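Local coordinates for uncharacterized protein conserved in bacteria (Cupriavidus necator, PDB 5DMH), which catalyses the ATP-dependent phosphorylation of 3-oxo-tetronate to 3-oxo-tetronate 4-phosphate in four-carbon acid sugar metabolism, at residues C117-A125 with M174-M182; L139-F150 with L249-I258. All coordinates share one frame; numbering follows the deposited sequence.

Both contacts lie in the sugar-binding N-terminal domain. Following the chain from the N terminus, 117-125 comes first, in the loop between strand 111-115 and helix 128-139. Next is 139-150, which leaves that helix and runs through strand 144-147. Segment 174-182 follows, in the loop before helix 187-193, and closes contact 1. Segment 249-258 on strand 251-254 comes last and closes contact 2 over 98 intervening residues. The segments alternate, so the two closures cross. Contact 2 pairs neighbouring strands of the domain. Contact 1 joins two loops beside the ADP phosphates. They meet where Ser118 and Phe120 pack on Pro148, and Ser118 also on Phe150.

Contact 1 (C117-A125 with M174-M182). With ADP (adenosine-5'-diphosphate), chain C.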
# COMPACT_ATOMS: atom_id res chain seq x y z
N CYS A 117 3.16 -1.70 4.74
CA CYS A 117 3.93 -0.56 4.30
C CYS A 117 5.44 -0.80 4.45
O CYS A 117 5.89 -1.46 5.38
CB CYS A 117 3.54 0.65 5.11
SG CYS A 117 3.87 2.22 4.33
N SER A 118 6.20 -0.22 3.53
CA SER A 118 7.65 -0.28 3.60
C SER A 118 8.21 0.48 4.80
O SER A 118 9.39 0.33 5.13
CB SER A 118 8.29 0.17 2.28
OG SER A 118 7.92 1.48 1.91
N THR A 119 7.37 1.28 5.46
CA THR A 119 7.78 1.92 6.71
C THR A 119 7.19 1.25 7.96
O THR A 119 7.28 1.77 9.06
CB THR A 119 7.55 3.47 6.70
OG1 THR A 119 6.30 3.79 6.08
CG2 THR A 119 8.65 4.18 5.94
N PHE A 120 6.58 0.09 7.75
CA PHE A 120 6.18 -0.85 8.79
C PHE A 120 5.04 -0.31 9.62
O PHE A 120 4.88 -0.69 10.76
CB PHE A 120 7.35 -1.25 9.69
CG PHE A 120 7.33 -2.70 10.13
CD1 PHE A 120 7.40 -3.73 9.20
CD2 PHE A 120 7.28 -3.02 11.48
CE1 PHE A 120 7.42 -5.08 9.62
CE2 PHE A 120 7.29 -4.35 11.88
CZ PHE A 120 7.36 -5.38 10.95
N ASP A 121 4.23 0.55 9.00
CA ASP A 121 3.17 1.31 9.65
C ASP A 121 2.27 0.41 10.50
O ASP A 121 1.59 -0.48 10.00
CB ASP A 121 2.33 2.07 8.62
CG ASP A 121 3.13 3.06 7.82
OD1 ASP A 121 4.34 2.81 7.61
OD2 ASP A 121 2.56 4.11 7.39
N SER A 122 2.32 0.64 11.81
CA SER A 122 1.62 -0.19 12.79
C SER A 122 1.75 0.48 14.15
O SER A 122 2.46 1.51 14.30
CB SER A 122 2.22 -1.60 12.85
OG SER A 122 3.61 -1.56 13.17
N THR A 123 1.12 -0.14 15.13
CA THR A 123 1.29 0.20 16.54
C THR A 123 1.54 -1.11 17.30
O THR A 123 1.45 -2.20 16.70
CB THR A 123 0.05 0.93 17.13
OG1 THR A 123 -0.99 -0.02 17.39
CG2 THR A 123 -0.47 2.06 16.21
N ASP A 124 1.86 -1.02 18.59
CA ASP A 124 2.06 -2.21 19.43
C ASP A 124 0.79 -3.09 19.45
O ASP A 124 0.86 -4.26 19.79
CB ASP A 124 2.42 -1.80 20.87
CG ASP A 124 3.82 -1.22 21.00
OD1 ASP A 124 4.64 -1.32 20.05
OD2 ASP A 124 4.10 -0.68 22.08
N ALA A 125 -0.36 -2.52 19.10
CA ALA A 125 -1.62 -3.26 19.06
C ALA A 125 -1.81 -4.00 17.73
O ALA A 125 -2.67 -4.86 17.62
CB ALA A 125 -2.79 -2.36 19.34
N MSE A 174 8.74 9.66 9.83
CA MSE A 174 7.70 8.70 10.24
C MSE A 174 7.39 8.78 11.74
O MSE A 174 6.34 8.37 12.19
CB MSE A 174 8.05 7.26 9.84
CG MSE A 174 7.82 6.98 8.38
SE MSE A 174 5.95 7.30 7.83
CE MSE A 174 5.11 5.95 8.91
N GLU A 175 8.31 9.37 12.49
CA GLU A 175 8.05 9.57 13.91
C GLU A 175 6.92 10.56 14.09
O GLU A 175 6.39 10.68 15.19
CB GLU A 175 9.33 10.03 14.64
CG GLU A 175 9.80 11.40 14.32
CD GLU A 175 10.69 11.50 13.10
OE1 GLU A 175 10.65 10.63 12.19
OE2 GLU A 175 11.46 12.50 13.04
N HIS A 176 6.55 11.28 13.02
CA HIS A 176 5.43 12.22 13.05
C HIS A 176 4.21 11.78 12.24
O HIS A 176 3.32 12.59 11.98
CB HIS A 176 5.89 13.58 12.54
CG HIS A 176 6.95 14.19 13.39
ND1 HIS A 176 8.16 14.62 12.89
CD2 HIS A 176 6.99 14.43 14.73
CE1 HIS A 176 8.90 15.10 13.87
NE2 HIS A 176 8.21 14.99 15.00
N HIS A 177 4.14 10.52 11.83
CA HIS A 177 2.93 10.07 11.12
C HIS A 177 1.68 10.31 11.98
O HIS A 177 1.69 10.05 13.17
CB HIS A 177 3.03 8.60 10.72
CG HIS A 177 2.00 8.17 9.73
ND1 HIS A 177 0.72 7.80 10.12
CD2 HIS A 177 2.00 8.09 8.38
CE1 HIS A 177 0.01 7.49 9.06
NE2 HIS A 177 0.76 7.66 7.99
N PRO A 178 0.58 10.82 11.38
CA PRO A 178 -0.59 11.18 12.21
C PRO A 178 -1.25 10.02 12.97
O PRO A 178 -1.79 10.24 14.08
CB PRO A 178 -1.60 11.73 11.19
CG PRO A 178 -0.85 11.92 9.92
CD PRO A 178 0.38 11.07 9.95
N LEU A 179 -1.24 8.85 12.36
CA LEU A 179 -1.89 7.65 12.89
C LEU A 179 -0.99 6.60 13.53
O LEU A 179 -1.37 6.01 14.55
CB LEU A 179 -2.64 6.96 11.75
CG LEU A 179 -4.08 7.34 11.45
CD1 LEU A 179 -4.44 8.73 11.82
CD2 LEU A 179 -4.43 7.01 9.99
N THR A 180 0.14 6.31 12.89
CA THR A 180 1.09 5.33 13.38
C THR A 180 2.50 5.94 13.44
O THR A 180 3.36 5.62 12.60
CB THR A 180 1.12 4.07 12.50
OG1 THR A 180 1.38 4.44 11.14
CG2 THR A 180 -0.20 3.35 12.56
N PRO A 181 2.72 6.82 14.42
CA PRO A 181 4.06 7.39 14.56
C PRO A 181 5.04 6.25 14.89
O PRO A 181 4.79 5.48 15.80
CB PRO A 181 3.91 8.37 15.72
CG PRO A 181 2.73 7.89 16.50
CD PRO A 181 1.82 7.25 15.50
N MSE A 182 6.14 6.20 14.14
CA MSE A 182 7.15 5.15 14.31
C MSE A 182 8.34 5.74 15.03
O MSE A 182 9.12 6.49 14.45
CB MSE A 182 7.53 4.60 12.94
CG MSE A 182 6.34 4.25 12.09
SE MSE A 182 5.20 2.87 12.93
CE MSE A 182 6.48 1.44 12.81
PB ADP C . -0.11 8.08 4.32
O1B ADP C . -0.14 7.33 2.99
O2B ADP C . 0.77 9.32 4.24
O3B ADP C . 0.16 7.19 5.52
PA ADP C . -2.98 8.12 4.94
O1A ADP C . -4.05 8.72 4.12
O2A ADP C . -2.81 6.65 5.07
O3A ADP C . -1.57 8.80 4.47
O5' ADP C . -3.09 8.61 6.46
C5' ADP C . -3.14 9.98 6.81
C4' ADP C . -4.15 10.16 7.95
O4' ADP C . -3.97 11.43 8.54
C3' ADP C . -5.59 10.10 7.44
O3' ADP C . -6.45 9.47 8.40
C2' ADP C . -5.92 11.55 7.29
O2' ADP C . -7.31 11.79 7.22
C1' ADP C . -5.22 12.12 8.50
N9 ADP C . -5.02 13.56 8.33
C8 ADP C . -4.64 14.21 7.20
N7 ADP C . -4.59 15.53 7.40
C5 ADP C . -4.95 15.73 8.69
C6 ADP C . -5.13 16.91 9.54
N6 ADP C . -4.86 18.12 9.01
N1 ADP C . -5.50 16.71 10.83
C2 ADP C . -5.73 15.48 11.33
N3 ADP C . -5.61 14.34 10.61
C4 ADP C . -5.24 14.43 9.30
O HOH W 1 2.54 3.83 15.87
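Selenomethionine Met174 lays its methyl CE against the carboxylate of Asp121, 3.5 Å from both OD1 and OD2. The two side chains cross at about a right angle. Bends at chi2 and chi3 (-58° and -64°) bring CE back to the carboxylate, while CG packs on Thr119 CB and CG2. Thr119 OG1 donates to the syn lone pair of Asp121 OD1 at 2.7 Å, which restrains the carboxylate. Met182, also selenomethionine, packs on the backbone of 119-122. Its SE lies 3.4 Å from Ser122 O and its CE 3.4 Å from Phe120 O. Phe120 O also accepts Ser122 OG, nearly along the C=O axis. Thr180 sets CB against Ser122 O, with OG1 beside Asp121 CB. This part is buried and close-packed, yet no direct hydrogen bond crosses it.

The looser end lies around Thr123, which is partly exposed. Its CG2 meets Thr180 CG2 at 3.9 Å. A water donates to both Ser122 O and Pro181 O and bridges the loops there. The Thr123 hydroxyl accepts from Ala125 N in an ST turn.

His177 faces the nucleotide. Asp121 OD2 lies over one face of its ring, 4.0 Å from NE2. Thr180 N and Leu179 N donate to ND1 from opposite sides of the ring plane, both tilted from it, which fixes the ring. NE2 is thus turned to donate to ADP O3B at 2.6 Å, almost straight at 174°. Pro178 and Leu179 touch the ribose. The arrangement belongs to the nucleotide site of a four-carbon acid sugar kinase, here holding ADP, where an N-terminal-domain loop reaches the beta-phosphate.

Contact 2 (L139-F150 with L249-I258); sequences LDSDFTIACPAF and LPLITGGSGI
Ile145 O accepts two bonds from Thr253, one from the side chain and one from the backbone. Thr253 OG1 donates to Ile145 O at 2.7 Å, in the carbonyl plane and on a lone pair. Thr253 N gives the same oxygen a weak bond. Cys147 N then donates to Thr253 O, and Gly255 N to Cys147 O. Thr144 OG1, anti to the backbone N (chi1 -168°), reaches Leu251 O at 2.6 Å from above the carbonyl plane.

These bonds join strands 144-147 and 251-254, parallel neighbours whose directions differ by 18°. They belong to the parallel sheet of the alpha/beta N-terminal domain, with helix 128-139 packed on the Thr144 and Leu251 side chains. Strand 228-231 pairs with the first on its other side, and 111-115 lies beyond the second.

One water links Ser141 OG, Phe143 O and Leu251 N at the start of the strands. Another donates to Cys147 O and Ala149 O and accepts from Ile258 N at their C-terminal ends.

Among apolar contacts, Ile145 lies alongside Ile252, and its CD1 meets Ile258 CD1 at 3.7 Å. Leu139 sets CG on Pro250 CB and CD2 on Leu251 CB. Leu249 CD1 sits at the edge of the Phe143 ring, 4.0 Å from CD2.

One contact is polar on aromatic. Ser256 OG, hydrogen-bonded to Asp46, lies 3.3 Å above the Phe150 ring plane, toward its rim.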
# COMPACT_ATOMS: atom_id res chain seq x y z
N LEU A 139 -2.58 -21.24 7.42
CA LEU A 139 -1.83 -22.01 6.44
C LEU A 139 -1.10 -23.24 7.04
O LEU A 139 -0.50 -24.02 6.31
CB LEU A 139 -0.79 -21.09 5.80
CG LEU A 139 -0.86 -20.51 4.38
CD1 LEU A 139 -2.09 -20.79 3.56
CD2 LEU A 139 -0.56 -19.01 4.39
N ASP A 140 -1.15 -23.38 8.37
CA ASP A 140 -0.40 -24.40 9.10
C ASP A 140 1.10 -24.36 8.77
O ASP A 140 1.74 -25.39 8.53
CB ASP A 140 -0.94 -25.80 8.82
CG ASP A 140 -0.35 -26.84 9.75
OD1 ASP A 140 -0.07 -26.53 10.93
OD2 ASP A 140 -0.15 -27.98 9.31
N SER A 141 1.64 -23.15 8.77
CA SER A 141 3.06 -22.91 8.52
C SER A 141 3.70 -22.33 9.78
O SER A 141 3.08 -21.52 10.46
CB SER A 141 3.24 -21.93 7.36
OG SER A 141 4.61 -21.78 7.04
N ASP A 142 4.95 -22.71 10.05
CA ASP A 142 5.60 -22.30 11.28
C ASP A 142 6.59 -21.16 11.12
O ASP A 142 7.27 -20.80 12.09
CB ASP A 142 6.28 -23.51 11.96
CG ASP A 142 7.47 -24.06 11.18
OD1 ASP A 142 7.91 -23.44 10.20
OD2 ASP A 142 7.99 -25.13 11.58
N PHE A 143 6.64 -20.56 9.94
CA PHE A 143 7.63 -19.50 9.69
C PHE A 143 7.33 -18.61 8.50
O PHE A 143 6.94 -19.08 7.44
CB PHE A 143 8.99 -20.13 9.45
CG PHE A 143 10.09 -19.13 9.19
CD1 PHE A 143 10.80 -18.60 10.23
CD2 PHE A 143 10.41 -18.74 7.89
CE1 PHE A 143 11.82 -17.69 10.00
CE2 PHE A 143 11.44 -17.84 7.65
CZ PHE A 143 12.14 -17.32 8.71
N THR A 144 7.58 -17.31 8.66
CA THR A 144 7.64 -16.43 7.50
C THR A 144 8.67 -15.36 7.74
O THR A 144 9.19 -15.25 8.84
CB THR A 144 6.29 -15.78 7.17
OG1 THR A 144 6.39 -15.17 5.89
CG2 THR A 144 5.91 -14.76 8.20
N ILE A 145 9.00 -14.62 6.69
CA ILE A 145 9.85 -13.46 6.82
C ILE A 145 8.98 -12.20 6.80
O ILE A 145 7.83 -12.21 6.33
CB ILE A 145 10.91 -13.32 5.70
CG1 ILE A 145 10.25 -13.26 4.33
CG2 ILE A 145 11.94 -14.47 5.81
CD1 ILE A 145 11.19 -12.83 3.25
N ALA A 146 9.57 -11.13 7.31
CA ALA A 146 8.96 -9.82 7.33
C ALA A 146 10.01 -8.84 6.78
O ALA A 146 11.01 -8.55 7.44
CB ALA A 146 8.59 -9.45 8.76
N CYS A 147 9.81 -8.39 5.55
CA CYS A 147 10.80 -7.57 4.88
C CYS A 147 10.17 -6.39 4.17
O CYS A 147 9.81 -6.50 2.99
CB CYS A 147 11.56 -8.39 3.84
SG CYS A 147 13.00 -7.49 3.16
N PRO A 148 10.08 -5.26 4.86
CA PRO A 148 9.58 -4.04 4.21
C PRO A 148 10.58 -3.30 3.31
O PRO A 148 10.25 -2.21 2.85
CB PRO A 148 9.18 -3.17 5.38
CG PRO A 148 10.13 -3.60 6.52
CD PRO A 148 10.28 -5.08 6.32
N ALA A 149 11.78 -3.84 3.07
CA ALA A 149 12.77 -3.10 2.29
C ALA A 149 12.30 -2.76 0.86
O ALA A 149 11.57 -3.55 0.21
CB ALA A 149 14.07 -3.88 2.24
N PHE A 150 12.76 -1.62 0.36
CA PHE A 150 12.32 -1.10 -0.92
C PHE A 150 13.38 -0.10 -1.41
O PHE A 150 13.17 1.11 -1.35
CB PHE A 150 10.94 -0.41 -0.71
CG PHE A 150 10.17 -0.10 -1.99
CD1 PHE A 150 10.73 -0.25 -3.24
CD2 PHE A 150 8.85 0.33 -1.90
CE1 PHE A 150 10.02 0.02 -4.37
CE2 PHE A 150 8.13 0.60 -3.03
CZ PHE A 150 8.70 0.46 -4.28
N LEU A 249 8.19 -21.28 0.86
CA LEU A 249 7.32 -20.82 1.94
C LEU A 249 5.90 -20.55 1.43
O LEU A 249 5.72 -19.87 0.42
CB LEU A 249 7.87 -19.57 2.60
CG LEU A 249 9.19 -19.66 3.37
CD1 LEU A 249 9.52 -18.29 4.00
CD2 LEU A 249 9.13 -20.77 4.41
N PRO A 250 4.88 -21.09 2.13
CA PRO A 250 3.48 -20.77 1.86
C PRO A 250 3.18 -19.26 1.96
O PRO A 250 2.32 -18.76 1.20
CB PRO A 250 2.74 -21.52 2.97
CG PRO A 250 3.63 -22.61 3.38
CD PRO A 250 5.03 -22.17 3.12
N LEU A 251 3.82 -18.58 2.90
CA LEU A 251 3.57 -17.15 3.17
C LEU A 251 4.87 -16.34 3.22
O LEU A 251 5.85 -16.74 3.85
CB LEU A 251 2.86 -16.97 4.53
CG LEU A 251 2.47 -15.56 4.93
CD1 LEU A 251 1.39 -14.97 4.01
CD2 LEU A 251 2.04 -15.49 6.41
N ILE A 252 4.87 -15.21 2.51
CA ILE A 252 5.94 -14.24 2.55
C ILE A 252 5.28 -12.89 2.90
O ILE A 252 4.19 -12.62 2.41
CB ILE A 252 6.66 -14.15 1.17
CG1 ILE A 252 7.39 -15.47 0.88
CG2 ILE A 252 7.65 -13.00 1.17
CD1 ILE A 252 7.80 -15.67 -0.55
N THR A 253 5.91 -12.10 3.77
CA THR A 253 5.39 -10.79 4.17
C THR A 253 6.41 -9.66 4.02
O THR A 253 7.63 -9.85 4.14
CB THR A 253 4.82 -10.77 5.59
OG1 THR A 253 5.82 -10.40 6.56
CG2 THR A 253 4.15 -12.12 5.96
N GLY A 254 5.89 -8.48 3.71
CA GLY A 254 6.74 -7.33 3.50
C GLY A 254 6.08 -6.25 2.68
O GLY A 254 4.85 -6.20 2.53
N GLY A 255 6.92 -5.39 2.12
CA GLY A 255 6.47 -4.39 1.17
C GLY A 255 6.48 -4.96 -0.23
O GLY A 255 6.45 -6.17 -0.44
N SER A 256 6.52 -4.09 -1.24
CA SER A 256 6.47 -4.57 -2.60
C SER A 256 7.81 -5.14 -3.03
O SER A 256 7.84 -5.96 -3.93
CB SER A 256 6.02 -3.47 -3.58
OG SER A 256 6.93 -2.43 -3.59
N GLY A 257 8.90 -4.69 -2.43
CA GLY A 257 10.22 -5.14 -2.84
C GLY A 257 10.42 -6.63 -2.68
O GLY A 257 11.10 -7.29 -3.49
N ILE A 258 9.85 -7.19 -1.62
CA ILE A 258 10.06 -8.62 -1.36
C ILE A 258 9.42 -9.49 -2.46
O ILE A 258 9.73 -10.69 -2.58
CB ILE A 258 9.58 -9.03 0.03
CG1 ILE A 258 10.12 -10.40 0.42
CG2 ILE A 258 8.05 -9.08 0.12
CD1 ILE A 258 11.66 -10.50 0.38
O HOH W 2 5.15 -19.61 5.39
O HOH W 3 9.56 -5.27 0.62